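Local coordinates for protein mersacidin decarboxylase (PDB 1P3Y) that catalyses the oxidative decarboxylation of the C-terminal cysteine of mersacidin to an aminoenethiol, using one bound FAD per subunit in a homododecamer, at residues I15-I19 against T45-L49; N117-P122 against D144-I149. All coordinates share one frame; numbering follows the deposited sequence.

Contact 1 (I15-I19 against T45-L49). With FAD (flavin-adenine dinucleotide), chain B.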
ATOM      1  N   ILE A  15      -8.279 -28.809  -6.129  1.00 42.96           N
ATOM      2  CA  ILE A  15      -9.202 -28.521  -5.034  1.00 40.87           C
ATOM      3  C   ILE A  15     -10.057 -27.283  -5.342  1.00 43.34           C
ATOM      4  O   ILE A  15      -9.519 -26.230  -5.701  1.00 44.24           O
ATOM      5  CB  ILE A  15      -8.422 -28.269  -3.730  1.00 38.71           C
ATOM      6  CG1 ILE A  15      -7.493 -29.447  -3.437  1.00 35.63           C
ATOM      7  CG2 ILE A  15      -9.377 -28.049  -2.595  1.00 35.89           C
ATOM      8  CD1 ILE A  15      -6.632 -29.235  -2.224  1.00 37.80           C
ATOM      9  N   CYS A  16     -11.377 -27.398  -5.190  1.00 40.39           N
ATOM     10  CA  CYS A  16     -12.273 -26.269  -5.454  1.00 39.21           C
ATOM     11  C   CYS A  16     -12.891 -25.732  -4.176  1.00 40.83           C
ATOM     12  O   CYS A  16     -12.691 -26.294  -3.104  1.00 40.66           O
ATOM     13  CB  CYS A  16     -13.392 -26.651  -6.424  1.00 39.61           C
ATOM     14  SG  CYS A  16     -12.819 -27.126  -8.084  1.00 38.89           S
ATOM     15  N   GLY A  17     -13.662 -24.654  -4.303  1.00 42.30           N
ATOM     16  CA  GLY A  17     -14.262 -24.018  -3.146  1.00 39.94           C
ATOM     17  C   GLY A  17     -15.367 -24.758  -2.423  1.00 44.68           C
ATOM     18  O   GLY A  17     -16.513 -24.730  -2.838  1.00 45.43           O
ATOM     19  N   SER A  18     -15.026 -25.409  -1.321  1.00 45.71           N
ATOM     20  CA  SER A  18     -16.011 -26.136  -0.524  1.00 47.40           C
ATOM     21  C   SER A  18     -15.525 -26.262   0.919  1.00 47.81           C
ATOM     22  O   SER A  18     -14.313 -26.351   1.152  1.00 49.31           O
ATOM     23  CB  SER A  18     -16.222 -27.535  -1.102  1.00 47.96           C
ATOM     24  OG  SER A  18     -16.777 -28.384  -0.114  1.00 44.99           O
ATOM     25  N   ILE A  19     -16.442 -26.261   1.884  1.00 40.80           N
ATOM     26  CA  ILE A  19     -16.036 -26.424   3.283  1.00 44.87           C
ATOM     27  C   ILE A  19     -15.265 -27.750   3.448  1.00 45.75           C
ATOM     28  O   ILE A  19     -14.321 -27.845   4.238  1.00 44.71           O
ATOM     29  CB  ILE A  19     -17.264 -26.443   4.239  1.00 49.56           C
ATOM     30  CG1 ILE A  19     -17.771 -25.021   4.469  1.00 53.43           C
ATOM     31  CG2 ILE A  19     -16.883 -27.057   5.581  1.00 48.99           C
ATOM     32  CD1 ILE A  19     -16.868 -24.187   5.388  1.00 55.59           C
ATOM     33  N   THR A  45     -11.197 -19.713  -4.301  1.00 34.50           N
ATOM     34  CA  THR A  45     -12.080 -19.955  -3.159  1.00 35.58           C
ATOM     35  C   THR A  45     -11.523 -21.020  -2.227  1.00 35.64           C
ATOM     36  O   THR A  45     -11.600 -20.887  -0.997  1.00 36.66           O
ATOM     37  CB  THR A  45     -13.461 -20.381  -3.617  1.00 35.73           C
ATOM     38  OG1 THR A  45     -13.914 -19.463  -4.608  1.00 36.06           O
ATOM     39  CG2 THR A  45     -14.441 -20.378  -2.438  1.00 26.15           C
ATOM     40  N   ALA A  46     -10.960 -22.080  -2.809  1.00 39.98           N
ATOM     41  CA  ALA A  46     -10.350 -23.134  -2.004  1.00 40.85           C
ATOM     42  C   ALA A  46      -9.223 -22.538  -1.126  1.00 42.64           C
ATOM     43  O   ALA A  46      -9.143 -22.843   0.079  1.00 38.73           O
ATOM     44  CB  ALA A  46      -9.803 -24.228  -2.903  1.00 39.35           C
ATOM     45  N   GLU A  47      -8.374 -21.680  -1.713  1.00 40.25           N
ATOM     46  CA  GLU A  47      -7.286 -21.067  -0.948  1.00 40.37           C
ATOM     47  C   GLU A  47      -7.762 -20.176   0.181  1.00 37.70           C
ATOM     48  O   GLU A  47      -7.093 -20.106   1.217  1.00 36.19           O
ATOM     49  CB  GLU A  47      -6.364 -20.247  -1.828  1.00 42.73           C
ATOM     50  CG  GLU A  47      -5.234 -21.019  -2.407  1.00 51.40           C
ATOM     51  CD  GLU A  47      -4.257 -20.121  -3.146  1.00 56.15           C
ATOM     52  OE1 GLU A  47      -3.422 -19.452  -2.483  1.00 53.80           O
ATOM     53  OE2 GLU A  47      -4.343 -20.080  -4.394  1.00 54.23           O
ATOM     54  N   ASP A  48      -8.886 -19.481  -0.013  1.00 31.96           N
ATOM     55  CA  ASP A  48      -9.408 -18.613   1.046  1.00 36.57           C
ATOM     56  C   ASP A  48      -9.866 -19.455   2.228  1.00 35.28           C
ATOM     57  O   ASP A  48      -9.847 -18.997   3.382  1.00 44.11           O
ATOM     58  CB  ASP A  48     -10.602 -17.763   0.574  1.00 39.19           C
ATOM     59  CG  ASP A  48     -10.215 -16.716  -0.449  1.00 45.78           C
ATOM     60  OD1 ASP A  48      -9.032 -16.309  -0.452  1.00 42.01           O
ATOM     61  OD2 ASP A  48     -11.099 -16.291  -1.242  1.00 50.14           O
ATOM     62  N   LEU A  49     -10.310 -20.674   1.938  1.00 36.27           N
ATOM     63  CA  LEU A  49     -10.766 -21.582   2.987  1.00 38.65           C
ATOM     64  C   LEU A  49      -9.584 -22.234   3.693  1.00 40.31           C
ATOM     65  O   LEU A  49      -9.540 -22.271   4.933  1.00 39.53           O
ATOM     66  CB  LEU A  49     -11.673 -22.662   2.399  1.00 34.85           C
ATOM     67  CG  LEU A  49     -13.075 -22.127   2.106  1.00 37.60           C
ATOM     68  CD1 LEU A  49     -13.898 -23.120   1.303  1.00 30.43           C
ATOM     69  CD2 LEU A  49     -13.747 -21.819   3.422  1.00 37.03           C
TER
HETATM   70  PA  FAD B 259     -13.265 -19.880  -8.129  1.00 41.21           P
HETATM   71  O1A FAD B 259     -12.707 -19.927  -6.711  1.00 36.06           O
HETATM   72  O2A FAD B 259     -12.286 -19.744  -9.279  1.00 41.76           O
HETATM   73  O5B FAD B 259     -14.354 -18.664  -8.300  1.00 38.98           O
HETATM   74  C5B FAD B 259     -15.001 -17.984  -7.184  1.00 53.32           C
HETATM   75  C4B FAD B 259     -14.304 -16.676  -6.830  1.00 60.86           C
HETATM   76  O4B FAD B 259     -12.973 -16.683  -7.336  1.00 68.54           O
HETATM   77  C3B FAD B 259     -14.952 -15.416  -7.432  1.00 65.50           C
HETATM   78  O3B FAD B 259     -15.364 -14.639  -6.312  1.00 61.68           O
HETATM   79  C2B FAD B 259     -13.867 -14.826  -8.271  1.00 68.02           C
HETATM   80  O2B FAD B 259     -13.797 -13.441  -8.462  1.00 70.50           O
HETATM   81  C1B FAD B 259     -12.587 -15.371  -7.643  1.00 74.63           C
HETATM   82  N9A FAD B 259     -11.346 -15.501  -8.474  1.00 81.13           N
HETATM   83  C8A FAD B 259     -11.005 -16.410  -9.567  1.00 79.84           C
HETATM   84  N7A FAD B 259      -9.804 -16.230 -10.071  1.00 82.92           N
HETATM   85  C5A FAD B 259      -9.255 -15.149  -9.309  1.00 85.00           C
HETATM   86  C6A FAD B 259      -7.993 -14.433  -9.337  1.00 86.25           C
HETATM   87  N6A FAD B 259      -7.004 -14.746 -10.190  1.00 87.98           N
HETATM   88  N1A FAD B 259      -7.804 -13.358  -8.415  1.00 85.05           N
HETATM   89  C2A FAD B 259      -8.780 -12.996  -7.526  1.00 80.08           C
HETATM   90  N3A FAD B 259     -10.043 -13.648  -7.416  1.00 80.33           N
HETATM   91  C4A FAD B 259     -10.151 -14.729  -8.405  1.00 81.20           C
HETATM   92  N1  FAD B 259     -20.045 -24.390  -4.366  1.00 49.30           N
HETATM   93  C2  FAD B 259     -20.244 -25.729  -4.678  1.00 49.87           C
HETATM   94  O2  FAD B 259     -20.625 -26.066  -5.831  1.00 54.45           O
HETATM   95  N3  FAD B 259     -20.014 -26.703  -3.693  1.00 49.53           N
HETATM   96  C4  FAD B 259     -19.579 -26.437  -2.339  1.00 49.06           C
HETATM   97  O4  FAD B 259     -19.408 -27.410  -1.508  1.00 49.97           O
HETATM   98  C4X FAD B 259     -19.372 -25.087  -2.063  1.00 47.69           C
HETATM   99  N5  FAD B 259     -18.911 -24.773  -0.737  1.00 49.27           N
HETATM  100  C5X FAD B 259     -18.660 -23.398  -0.435  1.00 51.76           C
HETATM  101  C6  FAD B 259     -18.198 -23.027   0.865  1.00 53.93           C
HETATM  102  C7  FAD B 259     -17.915 -21.651   1.252  1.00 57.91           C
HETATM  103  C7M FAD B 259     -17.404 -21.369   2.693  1.00 58.71           C
HETATM  104  C8  FAD B 259     -18.123 -20.593   0.239  1.00 53.26           C
HETATM  105  C8M FAD B 259     -17.863 -19.122   0.492  1.00 57.01           C
HETATM  106  C9  FAD B 259     -18.577 -20.905  -1.053  1.00 51.26           C
HETATM  107  C9A FAD B 259     -18.862 -22.280  -1.438  1.00 50.76           C
HETATM  108  N10 FAD B 259     -19.358 -22.743  -2.782  1.00 46.20           N
HETATM  109  C10 FAD B 259     -19.601 -24.092  -3.081  1.00 46.75           C
HETATM  110  C1' FAD B 259     -19.571 -21.731  -3.774  1.00 41.00           C
HETATM  111  C2' FAD B 259     -18.524 -21.559  -4.814  1.00 41.11           C
HETATM  112  O2' FAD B 259     -17.250 -21.189  -4.118  1.00 39.61           O
HETATM  113  C3' FAD B 259     -18.870 -20.462  -5.750  1.00 39.82           C
HETATM  114  O3' FAD B 259     -19.850 -20.870  -6.728  1.00 40.99           O
HETATM  115  C4' FAD B 259     -17.659 -19.887  -6.540  1.00 36.69           C
HETATM  116  O4' FAD B 259     -18.155 -18.776  -7.361  1.00 40.28           O
HETATM  117  C5' FAD B 259     -16.970 -20.864  -7.460  1.00 34.56           C
HETATM  118  O5' FAD B 259     -15.959 -21.601  -6.755  1.00 34.64           O
HETATM  119  P   FAD B 259     -14.789 -22.345  -7.507  1.00 39.04           P
HETATM  120  O1P FAD B 259     -13.973 -22.973  -6.461  1.00 37.64           O
HETATM  121  O2P FAD B 259     -15.390 -23.264  -8.540  1.00 40.41           O
HETATM  122  O3P FAD B 259     -14.080 -21.195  -8.394  1.00 42.53           O
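Leu49 lays one methyl of its fork, CD1, over the backbone of the 15-19 loop, meeting Ser18 O at 3.3 Å, while the other branch reaches the dimethylbenzene end of the flavin, where CD2 lies 3.8 Å from FAD C7M. Ile19 comes to the same methyl group: its CD1 sits 3.9 Å from C7M and also brushes Leu49 CD2, so the two side chains touch each other and both pack against C7M. Tyr57 of a neighbouring subunit packs on both of them. One turn earlier in the helix, Ala46 presents its CB to the loop carbonyls, 3.5 Å from Ile15 O, and Ile15 adds its CG2 methyl to that patch. Gly17 crosses closest to the helix, with its CA atom 4.2 Å from Ala46 CA, and the Thr45 methyl CG2 rests against that same Gly17 CA.

This is the phosphate-binding end of a Rossmann-like flavoprotein fold: the loop that follows strand 10-15 and the first turn of helix 44-49 each offer a backbone N-H to the diphosphate. Gly17 N takes O1P of one phosphate, and Thr45 N takes O1A of the other at 2.9 Å, with a fairly straight N-H...O angle of 159°. Thr45 OG1 also faces O1A, at a separation too short to be taken at face value; a second bond from the same residue is likely, but its length is doubtful. Its chi1 of -50° keeps OG1 beside the backbone N, aimed at the phosphate, and sends CG2 the other way, toward the ribityl hydroxyl O2' of FAD. Ser18 turns its side chain from the helix to the opposite end of the isoalloxazine; OG comes within 3.1 Å of FAD O4 and is hydrogen-bonded to Ser20 and Asn123.

Contact 2 (N117-P122 against D144-I149)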
ATOM      1  N   ASN A 117      -8.677 -38.190 -19.614  1.00 56.82           N
ATOM      2  CA  ASN A 117      -9.931 -37.675 -19.081  1.00 56.89           C
ATOM      3  C   ASN A 117      -9.722 -37.382 -17.610  1.00 52.85           C
ATOM      4  O   ASN A 117      -8.782 -37.890 -17.011  1.00 49.66           O
ATOM      5  CB  ASN A 117     -11.044 -38.711 -19.241  1.00 67.20           C
ATOM      6  CG  ASN A 117     -11.544 -38.812 -20.669  1.00 75.82           C
ATOM      7  OD1 ASN A 117     -12.043 -39.866 -21.074  1.00 82.82           O
ATOM      8  ND2 ASN A 117     -11.433 -37.714 -21.439  1.00 73.91           N
ATOM      9  N   THR A 118     -10.610 -36.580 -17.027  1.00 51.95           N
ATOM     10  CA  THR A 118     -10.502 -36.207 -15.615  1.00 52.06           C
ATOM     11  C   THR A 118     -11.597 -36.851 -14.770  1.00 52.25           C
ATOM     12  O   THR A 118     -12.753 -36.940 -15.195  1.00 51.69           O
ATOM     13  CB  THR A 118     -10.620 -34.653 -15.442  1.00 52.31           C
ATOM     14  OG1 THR A 118      -9.546 -34.010 -16.133  1.00 51.84           O
ATOM     15  CG2 THR A 118     -10.593 -34.253 -13.965  1.00 47.09           C
ATOM     16  N   ILE A 119     -11.245 -37.286 -13.565  1.00 50.55           N
ATOM     17  CA  ILE A 119     -12.250 -37.865 -12.689  1.00 51.69           C
ATOM     18  C   ILE A 119     -12.665 -36.784 -11.685  1.00 51.60           C
ATOM     19  O   ILE A 119     -11.810 -36.203 -11.015  1.00 48.26           O
ATOM     20  CB  ILE A 119     -11.722 -39.124 -11.936  1.00 49.47           C
ATOM     21  CG1 ILE A 119     -12.644 -39.441 -10.758  1.00 52.04           C
ATOM     22  CG2 ILE A 119     -10.321 -38.892 -11.437  1.00 56.03           C
ATOM     23  CD1 ILE A 119     -12.257 -40.672  -9.992  1.00 62.83           C
ATOM     24  N   PHE A 120     -13.974 -36.527 -11.598  1.00 50.70           N
ATOM     25  CA  PHE A 120     -14.537 -35.521 -10.698  1.00 48.65           C
ATOM     26  C   PHE A 120     -15.223 -36.095  -9.471  1.00 50.75           C
ATOM     27  O   PHE A 120     -15.913 -37.106  -9.557  1.00 54.07           O
ATOM     28  CB  PHE A 120     -15.593 -34.684 -11.420  1.00 50.17           C
ATOM     29  CG  PHE A 120     -15.067 -33.892 -12.560  1.00 52.51           C
ATOM     30  CD1 PHE A 120     -14.775 -34.508 -13.776  1.00 52.34           C
ATOM     31  CD2 PHE A 120     -14.867 -32.510 -12.423  1.00 49.86           C
ATOM     32  CE1 PHE A 120     -14.294 -33.759 -14.854  1.00 51.56           C
ATOM     33  CE2 PHE A 120     -14.388 -31.745 -13.480  1.00 45.74           C
ATOM     34  CZ  PHE A 120     -14.099 -32.367 -14.703  1.00 53.99           C
ATOM     35  N   PHE A 121     -15.058 -35.426  -8.336  1.00 49.34           N
ATOM     36  CA  PHE A 121     -15.719 -35.836  -7.103  1.00 47.20           C
ATOM     37  C   PHE A 121     -16.574 -34.664  -6.625  1.00 46.68           C
ATOM     38  O   PHE A 121     -16.200 -33.953  -5.704  1.00 45.22           O
ATOM     39  CB  PHE A 121     -14.707 -36.190  -6.011  1.00 47.06           C
ATOM     40  CG  PHE A 121     -14.029 -37.513  -6.213  1.00 47.30           C
ATOM     41  CD1 PHE A 121     -12.981 -37.647  -7.124  1.00 47.21           C
ATOM     42  CD2 PHE A 121     -14.419 -38.622  -5.455  1.00 47.37           C
ATOM     43  CE1 PHE A 121     -12.318 -38.866  -7.275  1.00 49.82           C
ATOM     44  CE2 PHE A 121     -13.766 -39.846  -5.593  1.00 48.08           C
ATOM     45  CZ  PHE A 121     -12.707 -39.972  -6.505  1.00 53.13           C
ATOM     46  N   PRO A 122     -17.741 -34.452  -7.252  1.00 47.83           N
ATOM     47  CA  PRO A 122     -18.633 -33.355  -6.873  1.00 48.65           C
ATOM     48  C   PRO A 122     -19.011 -33.325  -5.402  1.00 49.02           C
ATOM     49  O   PRO A 122     -19.073 -34.357  -4.734  1.00 52.72           O
ATOM     50  CB  PRO A 122     -19.852 -33.570  -7.769  1.00 48.86           C
ATOM     51  CG  PRO A 122     -19.267 -34.174  -8.984  1.00 46.66           C
ATOM     52  CD  PRO A 122     -18.273 -35.170  -8.423  1.00 50.54           C
ATOM     53  N   ASP A 144     -18.804 -36.799 -22.609  1.00 57.94           N
ATOM     54  CA  ASP A 144     -17.514 -36.329 -23.112  1.00 54.08           C
ATOM     55  C   ASP A 144     -16.360 -37.252 -22.745  1.00 52.23           C
ATOM     56  O   ASP A 144     -15.271 -37.125 -23.294  1.00 48.98           O
ATOM     57  CB  ASP A 144     -17.209 -34.927 -22.594  1.00 57.61           C
ATOM     58  CG  ASP A 144     -18.035 -33.857 -23.275  1.00 60.54           C
ATOM     59  OD1 ASP A 144     -18.709 -34.165 -24.285  1.00 63.41           O
ATOM     60  OD2 ASP A 144     -17.992 -32.695 -22.802  1.00 60.72           O
ATOM     61  N   GLY A 145     -16.587 -38.170 -21.808  1.00 52.65           N
ATOM     62  CA  GLY A 145     -15.533 -39.098 -21.433  1.00 50.96           C
ATOM     63  C   GLY A 145     -15.021 -38.970 -20.012  1.00 56.45           C
ATOM     64  O   GLY A 145     -14.261 -39.814 -19.544  1.00 60.47           O
ATOM     65  N   HIS A 146     -15.422 -37.927 -19.305  1.00 54.40           N
ATOM     66  CA  HIS A 146     -14.938 -37.755 -17.942  1.00 56.11           C
ATOM     67  C   HIS A 146     -15.736 -38.626 -16.987  1.00 54.68           C
ATOM     68  O   HIS A 146     -16.873 -38.990 -17.280  1.00 59.08           O
ATOM     69  CB  HIS A 146     -15.036 -36.272 -17.523  1.00 52.14           C
ATOM     70  CG  HIS A 146     -14.191 -35.360 -18.359  1.00 48.49           C
ATOM     71  ND1 HIS A 146     -14.728 -34.377 -19.169  1.00 46.34           N
ATOM     72  CD2 HIS A 146     -12.850 -35.330 -18.567  1.00 40.27           C
ATOM     73  CE1 HIS A 146     -13.756 -33.787 -19.845  1.00 42.38           C
ATOM     74  NE2 HIS A 146     -12.608 -34.348 -19.498  1.00 43.39           N
ATOM     75  N   ILE A 147     -15.128 -38.948 -15.850  1.00 50.67           N
ATOM     76  CA  ILE A 147     -15.760 -39.759 -14.816  1.00 49.75           C
ATOM     77  C   ILE A 147     -16.244 -38.832 -13.706  1.00 52.66           C
ATOM     78  O   ILE A 147     -15.542 -37.876 -13.336  1.00 51.32           O
ATOM     79  CB  ILE A 147     -14.751 -40.755 -14.211  1.00 52.27           C
ATOM     80  CG1 ILE A 147     -14.292 -41.724 -15.294  1.00 50.65           C
ATOM     81  CG2 ILE A 147     -15.367 -41.484 -12.994  1.00 46.52           C
ATOM     82  CD1 ILE A 147     -13.151 -42.589 -14.845  1.00 61.42           C
ATOM     83  N   VAL A 148     -17.427 -39.126 -13.162  1.00 51.31           N
ATOM     84  CA  VAL A 148     -18.001 -38.309 -12.096  1.00 49.26           C
ATOM     85  C   VAL A 148     -18.477 -39.131 -10.888  1.00 50.65           C
ATOM     86  O   VAL A 148     -19.607 -39.618 -10.848  1.00 53.32           O
ATOM     87  CB  VAL A 148     -19.166 -37.464 -12.647  1.00 42.61           C
ATOM     88  CG1 VAL A 148     -19.755 -36.610 -11.559  1.00 42.75           C
ATOM     89  CG2 VAL A 148     -18.675 -36.609 -13.779  1.00 46.27           C
ATOM     90  N   ILE A 149     -17.602 -39.290  -9.905  1.00 51.84           N
ATOM     91  CA  ILE A 149     -17.942 -40.041  -8.706  1.00 52.60           C
ATOM     92  C   ILE A 149     -19.020 -39.273  -7.954  1.00 57.60           C
ATOM     93  O   ILE A 149     -18.808 -38.151  -7.501  1.00 60.41           O
ATOM     94  CB  ILE A 149     -16.709 -40.225  -7.808  1.00 53.16           C
ATOM     95  CG1 ILE A 149     -15.587 -40.918  -8.598  1.00 57.58           C
ATOM     96  CG2 ILE A 149     -17.082 -40.973  -6.551  1.00 49.68           C
ATOM     97  CD1 ILE A 149     -16.035 -42.079  -9.478  1.00 56.94           C
TER
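Ile149 sets CG1 over one face of the Phe121 ring in a CH-pi contact, 3.8 Å from the centroid and only 19° off the ring normal, with CG2 lying against the CD2-CE2 side. Phe121 and Ile149 run side by side in the same direction, and Ile119 CD1 reaches the same CG1 of Ile149, 3.6 Å away. The extended Ile119 chain, with CG1 anti to the backbone N (chi1 164°), carries CD1 that far. Helix 173-183 covers this apolar cluster. On the other face of the sheet Phe120 is turned toward helix 92-99, and Pro122 CG meets Val148 CG1 at 3.6 Å. The buried His146 belongs to this tight part too: it directs the CD2 edge of its imidazole at Thr118 N, while the edge of Phe120 approaches the imidazole face in an offset edge-to-face pair, centroids 5.7 Å apart and planes at 78°.

Backbone bonds stitch the two strands together. Ile147 N donates to Thr118 O, and Ile147 O accepts from Phe120 N at 2.7 Å in a nearly straight bond. Phe120 O then receives Ile149 N, a more bent bond, although the donor lies almost on the carbonyl axis.

The loose side begins at Asn117, which is solvent-exposed, its CB 3.4 Å from Gly145 O. Gly145 is partly exposed and ends helix 132-144 in a Schellman motif, its positive phi swinging the chain out of the last turn. The carboxylate of Asp144 leads off to a salt bridge with Arg136 of a neighbouring subunit. The whole is a beta-alpha-beta crossover, from strand 119-122 through helix 132-144 to strand 147-148, the outermost strand of the sheet within this chain, as in Rossmann-type folds.

In the fold
Contact 1 closes before contact 2 opens along the chain, and the two sit on opposite sides of the chain's centre, their centres 19 Å apart and their nearest atoms about 7 Å apart. One parallel sheet ties them together: strand 10-15 leads into the loop of contact 1, strand 84-90 lies next to it, and then come 119-122 and the outermost strand 147-148 of contact 2. Contact 1 holds the flavin and diphosphate at the ends of strands, whereas contact 2 builds the far margin of the sheet within this chain. Even so, Asn123, directly after strand 119-122, returns to the cofactor by hydrogen-bonding both FAD and Ser18.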